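Local coordinates for decapping protein involved in mRNA degradation-Dcp1p (Saccharomyces cerevisiae, PDB 1Q67) that acts with DCP2 in the complex that removes the 7-methylguanine cap from messenger RNA, committing the transcript to 5' to 3' decay in yeast, at residues 60-65 / 144-149; 40-45 / 205-210; 46-51 / 197-202. All coordinates share one frame; numbering follows the deposited sequence.

Contact 1. Residues 60-65 / 144-149; sequences EYQGVL and ILNRIN
L65 and I144 form the apolar centre, where CD1 of L65 lies 3.7 Å from CG1 of I144. Both side chains enter the interior of the beta sandwich, where L46, I203 and I205 also pack. CG2 of I144, anti to its own backbone N, turns back over the backbone of Q62 and G63. V64 and L145 share the other face of the sheet; between them run the two backbone bonds of an antiparallel hydrogen-bonded pair, the firmer from L145 N to V64 O at 2.7 Å. Farther out, the R147 guanidinium lays one face over V64, with NH2 3.7 Å from CG2, while its NE is bonded to the carbonyl of P42.

At G63 the chain turns a corner, and the backbone there (phi 151°) lies close against the opposite strand: G63 CA is 3.4 Å from L145 O, and a beta carbon would collide with that oxygen.

On the far side of the corner the N146 side chain, not its backbone, bonds the chain at E60 and Q62. Its ND2 donates to E60 O at 3.1 Å, nearly straight (168°) and close to its own amide plane, and to N149 OD1 at 2.8 Å, where it meets a lone pair. OD1 accepts from Q62 N at 2.8 Å, the donor standing above the carbonyl plane. Water 1 joins E60 O to N149 ND2, and water 2 joins Q62 O to I148 N.

Three bonds to three different residues therefore fix both the position and the flip of a buried amide: ND2 must face E60 and N149, OD1 must face Q62. One side chain thus serves backbone polar groups of E60 and Q62 on the side facing 144-149, while Y61 and G63 are bonded to strand 43-50.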
ATOM      1  N   GLU B  60       0.869   6.879   2.994  1.00 37.15           N
ATOM      2  CA  GLU B  60       1.247   6.752   1.587  1.00 40.70           C
ATOM      3  C   GLU B  60       2.514   5.952   1.298  1.00 38.78           C
ATOM      4  O   GLU B  60       3.340   6.374   0.494  1.00 40.44           O
ATOM      5  CB  GLU B  60       1.383   8.145   0.954  1.00 43.44           C
ATOM      6  CG  GLU B  60       0.118   8.989   1.020  1.00 50.44           C
ATOM      7  CD  GLU B  60       0.122  10.149   0.024  1.00 54.84           C
ATOM      8  OE1 GLU B  60       1.116  10.918  -0.011  1.00 54.62           O
ATOM      9  OE2 GLU B  60      -0.879  10.290  -0.720  1.00 55.86           O
ATOM     10  N   TYR B  61       2.684   4.809   1.945  1.00 37.51           N
ATOM     11  CA  TYR B  61       3.871   4.003   1.692  1.00 34.60           C
ATOM     12  C   TYR B  61       3.534   2.530   1.583  1.00 34.32           C
ATOM     13  O   TYR B  61       2.875   1.968   2.464  1.00 35.28           O
ATOM     14  CB  TYR B  61       4.915   4.200   2.796  1.00 34.95           C
ATOM     15  CG  TYR B  61       5.360   5.633   2.973  1.00 33.49           C
ATOM     16  CD1 TYR B  61       4.775   6.442   3.942  1.00 35.11           C
ATOM     17  CD2 TYR B  61       6.351   6.185   2.157  1.00 31.91           C
ATOM     18  CE1 TYR B  61       5.156   7.770   4.103  1.00 35.37           C
ATOM     19  CE2 TYR B  61       6.746   7.519   2.302  1.00 33.45           C
ATOM     20  CZ  TYR B  61       6.138   8.303   3.280  1.00 35.77           C
ATOM     21  OH  TYR B  61       6.496   9.616   3.448  1.00 37.98           O
ATOM     22  N   GLN B  62       3.975   1.925   0.483  1.00 32.92           N
ATOM     23  CA  GLN B  62       3.768   0.498   0.198  1.00 33.95           C
ATOM     24  C   GLN B  62       4.857   0.126  -0.794  1.00 32.96           C
ATOM     25  O   GLN B  62       5.146   0.890  -1.714  1.00 32.70           O
ATOM     26  CB  GLN B  62       2.437   0.218  -0.509  1.00 35.78           C
ATOM     27  CG  GLN B  62       1.258   1.042  -0.079  1.00 41.57           C
ATOM     28  CD  GLN B  62       1.433   2.508  -0.379  1.00 36.91           C
ATOM     29  OE1 GLN B  62       2.039   2.887  -1.383  1.00 41.92           O
ATOM     30  NE2 GLN B  62       0.896   3.344   0.486  1.00 39.36           N
ATOM     31  N   GLY B  63       5.431  -1.056  -0.634  1.00 31.53           N
ATOM     32  CA  GLY B  63       6.480  -1.480  -1.537  1.00 31.60           C
ATOM     33  C   GLY B  63       7.444  -2.430  -0.865  1.00 31.89           C
ATOM     34  O   GLY B  63       7.058  -3.193   0.016  1.00 32.77           O
ATOM     35  N   VAL B  64       8.704  -2.383  -1.280  1.00 32.71           N
ATOM     36  CA  VAL B  64       9.717  -3.251  -0.711  1.00 34.07           C
ATOM     37  C   VAL B  64      10.097  -2.791   0.697  1.00 34.54           C
ATOM     38  O   VAL B  64      10.385  -1.611   0.927  1.00 33.42           O
ATOM     39  CB  VAL B  64      10.983  -3.283  -1.590  1.00 34.08           C
ATOM     40  CG1 VAL B  64      11.998  -4.242  -0.988  1.00 34.14           C
ATOM     41  CG2 VAL B  64      10.630  -3.734  -3.003  1.00 34.78           C
ATOM     42  N   LEU B  65      10.087  -3.736   1.631  1.00 34.13           N
ATOM     43  CA  LEU B  65      10.428  -3.461   3.017  1.00 35.25           C
ATOM     44  C   LEU B  65      11.746  -4.149   3.326  1.00 34.67           C
ATOM     45  O   LEU B  65      11.904  -5.339   3.065  1.00 35.08           O
ATOM     46  CB  LEU B  65       9.331  -3.990   3.950  1.00 38.23           C
ATOM     47  CG  LEU B  65       9.635  -4.149   5.452  1.00 39.11           C
ATOM     48  CD1 LEU B  65       9.946  -2.807   6.083  1.00 38.65           C
ATOM     49  CD2 LEU B  65       8.426  -4.770   6.132  1.00 37.33           C
ATOM     50  N   ILE B 144      10.953   1.328   3.686  1.00 32.34           N
ATOM     51  CA  ILE B 144       9.955   0.851   2.751  1.00 32.48           C
ATOM     52  C   ILE B 144      10.139   1.719   1.507  1.00 33.79           C
ATOM     53  O   ILE B 144      10.072   2.952   1.579  1.00 33.03           O
ATOM     54  CB  ILE B 144       8.530   1.012   3.284  1.00 31.70           C
ATOM     55  CG1 ILE B 144       8.313   0.075   4.481  1.00 30.60           C
ATOM     56  CG2 ILE B 144       7.535   0.671   2.181  1.00 30.30           C
ATOM     57  CD1 ILE B 144       6.984   0.269   5.165  1.00 30.67           C
ATOM     58  N   LEU B 145      10.394   1.069   0.376  1.00 33.51           N
ATOM     59  CA  LEU B 145      10.614   1.782  -0.877  1.00 35.13           C
ATOM     60  C   LEU B 145       9.396   1.625  -1.771  1.00 34.47           C
ATOM     61  O   LEU B 145       9.135   0.529  -2.261  1.00 34.89           O
ATOM     62  CB  LEU B 145      11.843   1.208  -1.589  1.00 35.48           C
ATOM     63  CG  LEU B 145      13.164   1.179  -0.806  1.00 39.81           C
ATOM     64  CD1 LEU B 145      14.009   0.000  -1.240  1.00 42.44           C
ATOM     65  CD2 LEU B 145      13.910   2.473  -1.015  1.00 41.16           C
ATOM     66  N   ASN B 146       8.644   2.702  -1.980  1.00 35.63           N
ATOM     67  CA  ASN B 146       7.462   2.621  -2.845  1.00 37.10           C
ATOM     68  C   ASN B 146       7.829   2.139  -4.240  1.00 37.98           C
ATOM     69  O   ASN B 146       8.832   2.570  -4.807  1.00 34.91           O
ATOM     70  CB  ASN B 146       6.754   3.975  -2.939  1.00 37.28           C
ATOM     71  CG  ASN B 146       5.951   4.289  -1.695  1.00 38.78           C
ATOM     72  OD1 ASN B 146       5.900   3.481  -0.764  1.00 40.98           O
ATOM     73  ND2 ASN B 146       5.316   5.458  -1.668  1.00 37.95           N
ATOM     74  N   ARG B 147       7.011   1.236  -4.774  1.00 40.39           N
ATOM     75  CA  ARG B 147       7.217   0.656  -6.099  1.00 44.33           C
ATOM     76  C   ARG B 147       6.555   1.465  -7.201  1.00 45.45           C
ATOM     77  O   ARG B 147       7.073   1.559  -8.312  1.00 46.22           O
ATOM     78  CB  ARG B 147       6.631  -0.756  -6.157  1.00 47.68           C
ATOM     79  CG  ARG B 147       7.434  -1.851  -5.483  1.00 52.05           C
ATOM     80  CD  ARG B 147       6.580  -3.111  -5.378  1.00 54.63           C
ATOM     81  NE  ARG B 147       7.348  -4.277  -4.961  1.00 56.93           N
ATOM     82  CZ  ARG B 147       8.171  -4.946  -5.760  1.00 58.30           C
ATOM     83  NH1 ARG B 147       8.321  -4.558  -7.021  1.00 58.36           N
ATOM     84  NH2 ARG B 147       8.851  -5.990  -5.297  1.00 56.60           N
ATOM     85  N   ILE B 148       5.398   2.034  -6.887  1.00 46.84           N
ATOM     86  CA  ILE B 148       4.623   2.797  -7.858  1.00 47.62           C
ATOM     87  C   ILE B 148       5.032   4.262  -7.986  1.00 47.83           C
ATOM     88  O   ILE B 148       4.709   4.909  -8.982  1.00 49.17           O
ATOM     89  CB  ILE B 148       3.118   2.686  -7.533  1.00 47.45           C
ATOM     90  CG1 ILE B 148       2.764   1.219  -7.263  1.00 48.16           C
ATOM     91  CG2 ILE B 148       2.285   3.199  -8.700  1.00 49.62           C
ATOM     92  CD1 ILE B 148       3.173   0.253  -8.379  1.00 48.24           C
ATOM     93  N   ASN B 149       5.719   4.789  -6.975  1.00 47.14           N
ATOM     94  CA  ASN B 149       6.220   6.162  -7.016  1.00 44.76           C
ATOM     95  C   ASN B 149       7.540   6.177  -6.258  1.00 45.08           C
ATOM     96  O   ASN B 149       7.912   5.181  -5.642  1.00 44.61           O
ATOM     97  CB  ASN B 149       5.217   7.169  -6.430  1.00 46.30           C
ATOM     98  CG  ASN B 149       4.834   6.873  -4.995  1.00 46.84           C
ATOM     99  OD1 ASN B 149       5.688   6.599  -4.151  1.00 48.81           O
ATOM    100  ND2 ASN B 149       3.539   6.950  -4.705  1.00 47.13           N
TER
HETATM  101  O   HOH W   1       3.090   7.649  -1.992  1.00 38.69           O
HETATM  102  O   HOH W   2       3.939   2.104  -4.290  1.00 31.02           O

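Contact 2. Residues 40-45 / 205-210; sequences HTPHAS and IHTVSD
This contact lies at an end of the five-stranded sheet of the PH-like fold, where strand 200-205 gives way to the C-terminal helix 208-223. A44 and I205 make the last antiparallel pair, of the non-hydrogen-bonded kind, and their side chains share the inner face, A44 CB lying 4.2 Å from I205 CG1. One residue on, H206 N donates to H43 O at 3.1 Å with a nearly linear angle of 167°. CB of H43 and CB of H206 approach to 3.9 Å, and both imidazoles meet aromatic rings of the second subunit, W204 and H206 of that chain for H43 and H43 and H206 of that chain for H206.

On the other side of the corner at P42, T41 reaches the first turn of the helix. Its OG1, anti to the backbone N (chi1 -169°), points at D210, and CG2 takes the place between N and the carbonyl carbon, 4.0 Å from I205 CG2. Water 3 fills the wedge between the diverging chains, accepting from H43 N and T207 N and donating to T41 OG1. That hydroxyl hydrogen-bonds to D210 OD2 at 2.6 Å, on the anti side of the carboxylate, 26° out of its plane.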
ATOM      1  N   HIS B  40      14.440  -8.536   3.656  1.00 34.81           N
ATOM      2  CA  HIS B  40      13.650  -7.800   2.690  1.00 36.76           C
ATOM      3  C   HIS B  40      12.475  -8.660   2.266  1.00 36.88           C
ATOM      4  O   HIS B  40      12.580  -9.881   2.196  1.00 36.88           O
ATOM      5  CB  HIS B  40      14.476  -7.384   1.461  1.00 37.40           C
ATOM      6  CG  HIS B  40      14.939  -8.526   0.611  1.00 40.36           C
ATOM      7  ND1 HIS B  40      16.110  -9.212   0.856  1.00 40.70           N
ATOM      8  CD2 HIS B  40      14.387  -9.103  -0.483  1.00 40.93           C
ATOM      9  CE1 HIS B  40      16.258 -10.163  -0.050  1.00 40.39           C
ATOM     10  NE2 HIS B  40      15.228 -10.118  -0.873  1.00 42.48           N
ATOM     11  N   THR B  41      11.343  -8.014   2.023  1.00 35.96           N
ATOM     12  CA  THR B  41      10.146  -8.706   1.581  1.00 37.15           C
ATOM     13  C   THR B  41       9.612  -7.787   0.486  1.00 36.74           C
ATOM     14  O   THR B  41       9.708  -6.565   0.598  1.00 36.17           O
ATOM     15  CB  THR B  41       9.127  -8.891   2.745  1.00 37.18           C
ATOM     16  OG1 THR B  41       8.089  -9.789   2.332  1.00 38.63           O
ATOM     17  CG2 THR B  41       8.517  -7.567   3.155  1.00 33.63           C
ATOM     18  N   PRO B  42       9.054  -8.366  -0.592  1.00 37.57           N
ATOM     19  CA  PRO B  42       8.495  -7.673  -1.767  1.00 36.69           C
ATOM     20  C   PRO B  42       7.367  -6.669  -1.580  1.00 36.78           C
ATOM     21  O   PRO B  42       7.393  -5.582  -2.166  1.00 35.23           O
ATOM     22  CB  PRO B  42       8.043  -8.826  -2.677  1.00 37.85           C
ATOM     23  CG  PRO B  42       8.808 -10.018  -2.176  1.00 39.04           C
ATOM     24  CD  PRO B  42       8.836  -9.819  -0.697  1.00 36.34           C
ATOM     25  N   HIS B  43       6.371  -7.031  -0.781  1.00 36.83           N
ATOM     26  CA  HIS B  43       5.217  -6.163  -0.605  1.00 38.71           C
ATOM     27  C   HIS B  43       4.798  -5.922   0.841  1.00 38.39           C
ATOM     28  O   HIS B  43       4.442  -6.856   1.558  1.00 40.43           O
ATOM     29  CB  HIS B  43       4.045  -6.759  -1.387  1.00 40.46           C
ATOM     30  CG  HIS B  43       4.418  -7.214  -2.766  1.00 44.76           C
ATOM     31  ND1 HIS B  43       4.715  -6.334  -3.787  1.00 45.33           N
ATOM     32  CD2 HIS B  43       4.612  -8.455  -3.273  1.00 45.85           C
ATOM     33  CE1 HIS B  43       5.074  -7.013  -4.861  1.00 46.38           C
ATOM     34  NE2 HIS B  43       5.021  -8.302  -4.577  1.00 47.99           N
ATOM     35  N   ALA B  44       4.831  -4.660   1.252  1.00 35.17           N
ATOM     36  CA  ALA B  44       4.448  -4.271   2.604  1.00 34.84           C
ATOM     37  C   ALA B  44       3.749  -2.927   2.526  1.00 32.71           C
ATOM     38  O   ALA B  44       4.175  -2.046   1.787  1.00 34.17           O
ATOM     39  CB  ALA B  44       5.679  -4.173   3.493  1.00 32.07           C
ATOM     40  N   SER B  45       2.674  -2.772   3.285  1.00 31.91           N
ATOM     41  CA  SER B  45       1.916  -1.529   3.278  1.00 32.48           C
ATOM     42  C   SER B  45       1.930  -0.936   4.691  1.00 32.99           C
ATOM     43  O   SER B  45       1.730  -1.650   5.675  1.00 32.59           O
ATOM     44  CB  SER B  45       0.482  -1.802   2.807  1.00 30.08           C
ATOM     45  OG  SER B  45      -0.226  -0.589   2.637  1.00 35.46           O
ATOM     46  N   ILE B 205       2.061  -7.222   5.628  1.00 38.98           N
ATOM     47  CA  ILE B 205       3.014  -7.877   4.752  1.00 42.44           C
ATOM     48  C   ILE B 205       2.333  -9.004   3.979  1.00 44.10           C
ATOM     49  O   ILE B 205       1.720  -9.890   4.567  1.00 43.04           O
ATOM     50  CB  ILE B 205       4.203  -8.430   5.560  1.00 43.25           C
ATOM     51  CG1 ILE B 205       4.929  -7.269   6.258  1.00 42.52           C
ATOM     52  CG2 ILE B 205       5.145  -9.191   4.640  1.00 43.19           C
ATOM     53  CD1 ILE B 205       6.058  -7.698   7.177  1.00 44.90           C
ATOM     54  N   HIS B 206       2.445  -8.955   2.654  1.00 47.49           N
ATOM     55  CA  HIS B 206       1.818  -9.954   1.800  1.00 51.04           C
ATOM     56  C   HIS B 206       2.339 -11.374   2.014  1.00 51.70           C
ATOM     57  O   HIS B 206       1.549 -12.301   2.156  1.00 52.27           O
ATOM     58  CB  HIS B 206       1.970  -9.573   0.328  1.00 54.79           C
ATOM     59  CG  HIS B 206       1.163 -10.436  -0.590  1.00 59.53           C
ATOM     60  ND1 HIS B 206      -0.214 -10.384  -0.638  1.00 61.55           N
ATOM     61  CD2 HIS B 206       1.533 -11.426  -1.435  1.00 60.40           C
ATOM     62  CE1 HIS B 206      -0.658 -11.309  -1.469  1.00 61.06           C
ATOM     63  NE2 HIS B 206       0.381 -11.956  -1.965  1.00 61.10           N
ATOM     64  N   THR B 207       3.657 -11.556   2.024  1.00 51.44           N
ATOM     65  CA  THR B 207       4.216 -12.889   2.239  1.00 51.65           C
ATOM     66  C   THR B 207       3.928 -13.284   3.686  1.00 51.44           C
ATOM     67  O   THR B 207       4.531 -12.753   4.617  1.00 50.48           O
ATOM     68  CB  THR B 207       5.743 -12.917   1.997  1.00 52.36           C
ATOM     69  OG1 THR B 207       6.028 -12.436   0.676  1.00 52.44           O
ATOM     70  CG2 THR B 207       6.279 -14.339   2.127  1.00 51.77           C
ATOM     71  N   VAL B 208       2.996 -14.214   3.862  1.00 51.19           N
ATOM     72  CA  VAL B 208       2.594 -14.671   5.186  1.00 51.56           C
ATOM     73  C   VAL B 208       3.755 -14.999   6.110  1.00 51.08           C
ATOM     74  O   VAL B 208       3.899 -14.387   7.164  1.00 51.05           O
ATOM     75  CB  VAL B 208       1.683 -15.917   5.097  1.00 53.29           C
ATOM     76  CG1 VAL B 208       1.270 -16.367   6.500  1.00 53.06           C
ATOM     77  CG2 VAL B 208       0.452 -15.601   4.251  1.00 53.52           C
ATOM     78  N   SER B 209       4.580 -15.962   5.710  1.00 50.21           N
ATOM     79  CA  SER B 209       5.722 -16.386   6.516  1.00 49.65           C
ATOM     80  C   SER B 209       6.693 -15.259   6.873  1.00 49.15           C
ATOM     81  O   SER B 209       7.444 -15.372   7.845  1.00 49.80           O
ATOM     82  CB  SER B 209       6.487 -17.505   5.798  1.00 49.87           C
ATOM     83  OG  SER B 209       6.990 -17.066   4.546  1.00 52.03           O
ATOM     84  N   ASP B 210       6.688 -14.176   6.102  1.00 47.22           N
ATOM     85  CA  ASP B 210       7.593 -13.071   6.392  1.00 46.30           C
ATOM     86  C   ASP B 210       7.180 -12.235   7.596  1.00 44.97           C
ATOM     87  O   ASP B 210       7.998 -11.503   8.155  1.00 44.53           O
ATOM     88  CB  ASP B 210       7.750 -12.164   5.172  1.00 46.77           C
ATOM     89  CG  ASP B 210       8.738 -12.715   4.171  1.00 48.36           C
ATOM     90  OD1 ASP B 210       9.536 -13.596   4.560  1.00 49.59           O
ATOM     91  OD2 ASP B 210       8.733 -12.263   3.006  1.00 48.67           O
TER
HETATM   92  O   HOH W   3       5.733  -9.289   1.045  1.00 45.45           O

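Contact 3. Residues 46-51 / 197-202; sequences LYKWDF and KHEVYG
K48 and Y201 face each other as a non-hydrogen-bonded pair of the antiparallel sheet, where strands 43-50 and 200-205 run side by side in the PH-like fold. The axes of the short segments come within 4.5 Å and their directions differ by 142°, a marked twist from the antiparallel limit.

Backbone bonds set the register. Y47 and G202 exchange two, each 2.8 Å from N to O; the one from Y47 N comes nearly along the C=O axis of G202, whereas G202 N stands above the carbonyl plane of Y47. W49 N continues the series to V200 O at 2.9 Å, almost linear at 177°. Beyond it the strands part, and water 4 spans the gap, donating to W49 O and accepting from V200 N.

Charge and ring contacts come together at K48. Its chain is fully extended, with CG anti to the backbone N (chi1 -174°); this CG lies over one face of the Y201 ring, and CD of K48 passes the rim 3.8 Å from CE2 of Y201. The ammonium then passes beyond the ring to form a salt bridge with E199, NZ to OE1 at 2.6 Å, approaching from above the carboxylate plane. A methionine in place of K48 would probably leave the E199 carboxylate without its cationic mate.

Apolar contacts flank this bridge. L46 reaches Y201 from the buried end, and Y201 also meets F153 of the opposing sheet. Toward the outer end W49 CB lies 3.9 Å from V200 CB. The F51 ring carries W49 CD1 over the centre of one face. The same phenyl ring closes on the valine, its CZ 3.8 Å from V200 CG2.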
ATOM      1  N   LEU B  46       2.151   0.371   4.775  1.00 33.03           N
ATOM      2  CA  LEU B  46       2.261   1.064   6.051  1.00 33.69           C
ATOM      3  C   LEU B  46       1.025   1.817   6.565  1.00 33.88           C
ATOM      4  O   LEU B  46       0.372   2.559   5.826  1.00 32.76           O
ATOM      5  CB  LEU B  46       3.444   2.045   5.980  1.00 31.94           C
ATOM      6  CG  LEU B  46       3.873   2.687   7.301  1.00 31.50           C
ATOM      7  CD1 LEU B  46       4.485   1.604   8.199  1.00 30.66           C
ATOM      8  CD2 LEU B  46       4.886   3.786   7.055  1.00 30.44           C
ATOM      9  N   TYR B  47       0.725   1.618   7.848  1.00 33.52           N
ATOM     10  CA  TYR B  47      -0.383   2.288   8.520  1.00 34.01           C
ATOM     11  C   TYR B  47       0.136   2.867   9.831  1.00 34.87           C
ATOM     12  O   TYR B  47       1.131   2.395  10.381  1.00 32.76           O
ATOM     13  CB  TYR B  47      -1.517   1.324   8.875  1.00 33.63           C
ATOM     14  CG  TYR B  47      -2.190   0.645   7.713  1.00 35.82           C
ATOM     15  CD1 TYR B  47      -1.573  -0.414   7.046  1.00 34.88           C
ATOM     16  CD2 TYR B  47      -3.462   1.039   7.298  1.00 34.64           C
ATOM     17  CE1 TYR B  47      -2.209  -1.065   5.998  1.00 35.80           C
ATOM     18  CE2 TYR B  47      -4.106   0.393   6.253  1.00 35.73           C
ATOM     19  CZ  TYR B  47      -3.477  -0.657   5.608  1.00 37.07           C
ATOM     20  OH  TYR B  47      -4.122  -1.315   4.585  1.00 40.07           O
ATOM     21  N   LYS B  48      -0.555   3.882  10.334  1.00 36.57           N
ATOM     22  CA  LYS B  48      -0.187   4.491  11.596  1.00 37.37           C
ATOM     23  C   LYS B  48      -1.428   4.532  12.482  1.00 38.05           C
ATOM     24  O   LYS B  48      -2.531   4.853  12.023  1.00 36.00           O
ATOM     25  CB  LYS B  48       0.363   5.905  11.380  1.00 39.24           C
ATOM     26  CG  LYS B  48       0.907   6.539  12.657  1.00 40.14           C
ATOM     27  CD  LYS B  48       1.658   7.823  12.371  1.00 41.38           C
ATOM     28  CE  LYS B  48       2.343   8.335  13.629  1.00 43.32           C
ATOM     29  NZ  LYS B  48       3.284   9.448  13.328  1.00 44.77           N
ATOM     30  N   TRP B  49      -1.245   4.187  13.749  1.00 38.70           N
ATOM     31  CA  TRP B  49      -2.345   4.172  14.702  1.00 39.11           C
ATOM     32  C   TRP B  49      -2.669   5.563  15.230  1.00 40.02           C
ATOM     33  O   TRP B  49      -1.783   6.297  15.668  1.00 38.72           O
ATOM     34  CB  TRP B  49      -2.013   3.239  15.874  1.00 39.66           C
ATOM     35  CG  TRP B  49      -3.102   3.166  16.901  1.00 40.29           C
ATOM     36  CD1 TRP B  49      -3.156   3.833  18.091  1.00 40.43           C
ATOM     37  CD2 TRP B  49      -4.316   2.415  16.803  1.00 40.21           C
ATOM     38  NE1 TRP B  49      -4.336   3.543  18.746  1.00 39.55           N
ATOM     39  CE2 TRP B  49      -5.066   2.676  17.976  1.00 40.01           C
ATOM     40  CE3 TRP B  49      -4.848   1.549  15.835  1.00 39.37           C
ATOM     41  CZ2 TRP B  49      -6.318   2.102  18.206  1.00 37.49           C
ATOM     42  CZ3 TRP B  49      -6.095   0.977  16.064  1.00 39.93           C
ATOM     43  CH2 TRP B  49      -6.816   1.259  17.243  1.00 41.34           C
ATOM     44  N   ASP B  50      -3.945   5.922  15.170  1.00 42.82           N
ATOM     45  CA  ASP B  50      -4.416   7.213  15.661  1.00 45.22           C
ATOM     46  C   ASP B  50      -5.059   7.009  17.031  1.00 45.61           C
ATOM     47  O   ASP B  50      -6.137   6.423  17.140  1.00 43.70           O
ATOM     48  CB  ASP B  50      -5.431   7.810  14.683  1.00 48.72           C
ATOM     49  CG  ASP B  50      -6.128   9.040  15.240  1.00 53.19           C
ATOM     50  OD1 ASP B  50      -5.483   9.829  15.966  1.00 53.25           O
ATOM     51  OD2 ASP B  50      -7.324   9.224  14.938  1.00 56.34           O
ATOM     52  N   PHE B  51      -4.383   7.474  18.078  1.00 47.01           N
ATOM     53  CA  PHE B  51      -4.895   7.315  19.436  1.00 48.85           C
ATOM     54  C   PHE B  51      -6.179   8.083  19.712  1.00 51.13           C
ATOM     55  O   PHE B  51      -7.032   7.618  20.469  1.00 52.30           O
ATOM     56  CB  PHE B  51      -3.832   7.712  20.458  1.00 46.81           C
ATOM     57  CG  PHE B  51      -2.700   6.733  20.561  1.00 45.49           C
ATOM     58  CD1 PHE B  51      -1.545   6.897  19.802  1.00 45.38           C
ATOM     59  CD2 PHE B  51      -2.806   5.620  21.390  1.00 45.13           C
ATOM     60  CE1 PHE B  51      -0.515   5.972  19.867  1.00 43.85           C
ATOM     61  CE2 PHE B  51      -1.779   4.684  21.464  1.00 43.61           C
ATOM     62  CZ  PHE B  51      -0.632   4.859  20.701  1.00 44.83           C
ATOM     63  N   LYS B 197       9.456   7.097  20.183  1.00 49.23           N
ATOM     64  CA  LYS B 197       8.610   8.178  20.680  1.00 49.45           C
ATOM     65  C   LYS B 197       7.230   7.668  21.065  1.00 49.44           C
ATOM     66  O   LYS B 197       6.311   8.448  21.287  1.00 50.91           O
ATOM     67  CB  LYS B 197       8.467   9.265  19.608  1.00 50.10           C
ATOM     68  CG  LYS B 197       9.273  10.535  19.876  1.00 51.50           C
ATOM     69  CD  LYS B 197      10.761  10.268  19.988  1.00 53.75           C
ATOM     70  CE  LYS B 197      11.549  11.572  20.105  1.00 54.79           C
ATOM     71  NZ  LYS B 197      11.165  12.374  21.306  1.00 55.60           N
ATOM     72  N   HIS B 198       7.089   6.350  21.133  1.00 50.38           N
ATOM     73  CA  HIS B 198       5.826   5.716  21.489  1.00 51.14           C
ATOM     74  C   HIS B 198       4.778   5.775  20.369  1.00 49.10           C
ATOM     75  O   HIS B 198       3.599   5.503  20.601  1.00 48.95           O
ATOM     76  CB  HIS B 198       5.255   6.343  22.769  1.00 55.59           C
ATOM     77  CG  HIS B 198       4.390   5.413  23.567  1.00 61.12           C
ATOM     78  ND1 HIS B 198       3.260   4.812  23.049  1.00 63.76           N
ATOM     79  CD2 HIS B 198       4.498   4.973  24.844  1.00 62.62           C
ATOM     80  CE1 HIS B 198       2.711   4.042  23.973  1.00 64.48           C
ATOM     81  NE2 HIS B 198       3.443   4.121  25.071  1.00 63.19           N
ATOM     82  N   GLU B 199       5.191   6.141  19.158  1.00 46.48           N
ATOM     83  CA  GLU B 199       4.243   6.174  18.043  1.00 43.94           C
ATOM     84  C   GLU B 199       4.096   4.739  17.560  1.00 40.48           C
ATOM     85  O   GLU B 199       5.069   3.986  17.534  1.00 38.29           O
ATOM     86  CB  GLU B 199       4.756   7.062  16.911  1.00 46.48           C
ATOM     87  CG  GLU B 199       5.005   8.483  17.347  1.00 49.91           C
ATOM     88  CD  GLU B 199       5.530   9.349  16.229  1.00 53.92           C
ATOM     89  OE1 GLU B 199       4.706   9.873  15.451  1.00 55.25           O
ATOM     90  OE2 GLU B 199       6.770   9.496  16.125  1.00 56.53           O
ATOM     91  N   VAL B 200       2.880   4.362  17.190  1.00 37.58           N
ATOM     92  CA  VAL B 200       2.605   3.004  16.745  1.00 36.93           C
ATOM     93  C   VAL B 200       2.294   2.873  15.249  1.00 35.10           C
ATOM     94  O   VAL B 200       1.386   3.518  14.728  1.00 35.11           O
ATOM     95  CB  VAL B 200       1.432   2.410  17.558  1.00 37.57           C
ATOM     96  CG1 VAL B 200       1.131   1.005  17.090  1.00 38.05           C
ATOM     97  CG2 VAL B 200       1.779   2.417  19.051  1.00 39.46           C
ATOM     98  N   TYR B 201       3.063   2.032  14.569  1.00 34.65           N
ATOM     99  CA  TYR B 201       2.864   1.790  13.143  1.00 33.18           C
ATOM    100  C   TYR B 201       2.452   0.348  12.940  1.00 33.71           C
ATOM    101  O   TYR B 201       2.801  -0.528  13.738  1.00 33.28           O
ATOM    102  CB  TYR B 201       4.147   2.046  12.336  1.00 31.66           C
ATOM    103  CG  TYR B 201       4.582   3.487  12.308  1.00 34.84           C
ATOM    104  CD1 TYR B 201       5.362   4.022  13.336  1.00 37.09           C
ATOM    105  CD2 TYR B 201       4.194   4.331  11.265  1.00 34.66           C
ATOM    106  CE1 TYR B 201       5.747   5.361  13.328  1.00 36.03           C
ATOM    107  CE2 TYR B 201       4.571   5.669  11.251  1.00 36.32           C
ATOM    108  CZ  TYR B 201       5.346   6.175  12.287  1.00 36.76           C
ATOM    109  OH  TYR B 201       5.713   7.499  12.281  1.00 40.00           O
ATOM    110  N   GLY B 202       1.688   0.117  11.876  1.00 34.32           N
ATOM    111  CA  GLY B 202       1.249  -1.221  11.533  1.00 33.74           C
ATOM    112  C   GLY B 202       1.739  -1.513  10.121  1.00 34.71           C
ATOM    113  O   GLY B 202       1.604  -0.683   9.224  1.00 34.26           O
TER
HETATM  114  O   HOH W   4       0.892   6.341  16.530  1.00 33.98           O

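Strand 43-50 ties the three contacts together: its start belongs to contact 2, its remainder to contact 3, and its backbone is bonded to residues 61 and 63 of contact 1. Contacts 1 and 2 are closest, with centres about 12 Å apart, and touch through G63 N to A44 O and L65 O to T41 N, each 2.9 Å and probably hydrogen-bonded. Contact 3 lies about 17 Å from contact 1 and 18 Å from contact 2, centre to centre. Along the chain contact 1 is nested within the loop closed by contact 3, itself nested within contact 2. Corners at P42 and G63 thus let continuous chain pass between both sheets of the sandwich.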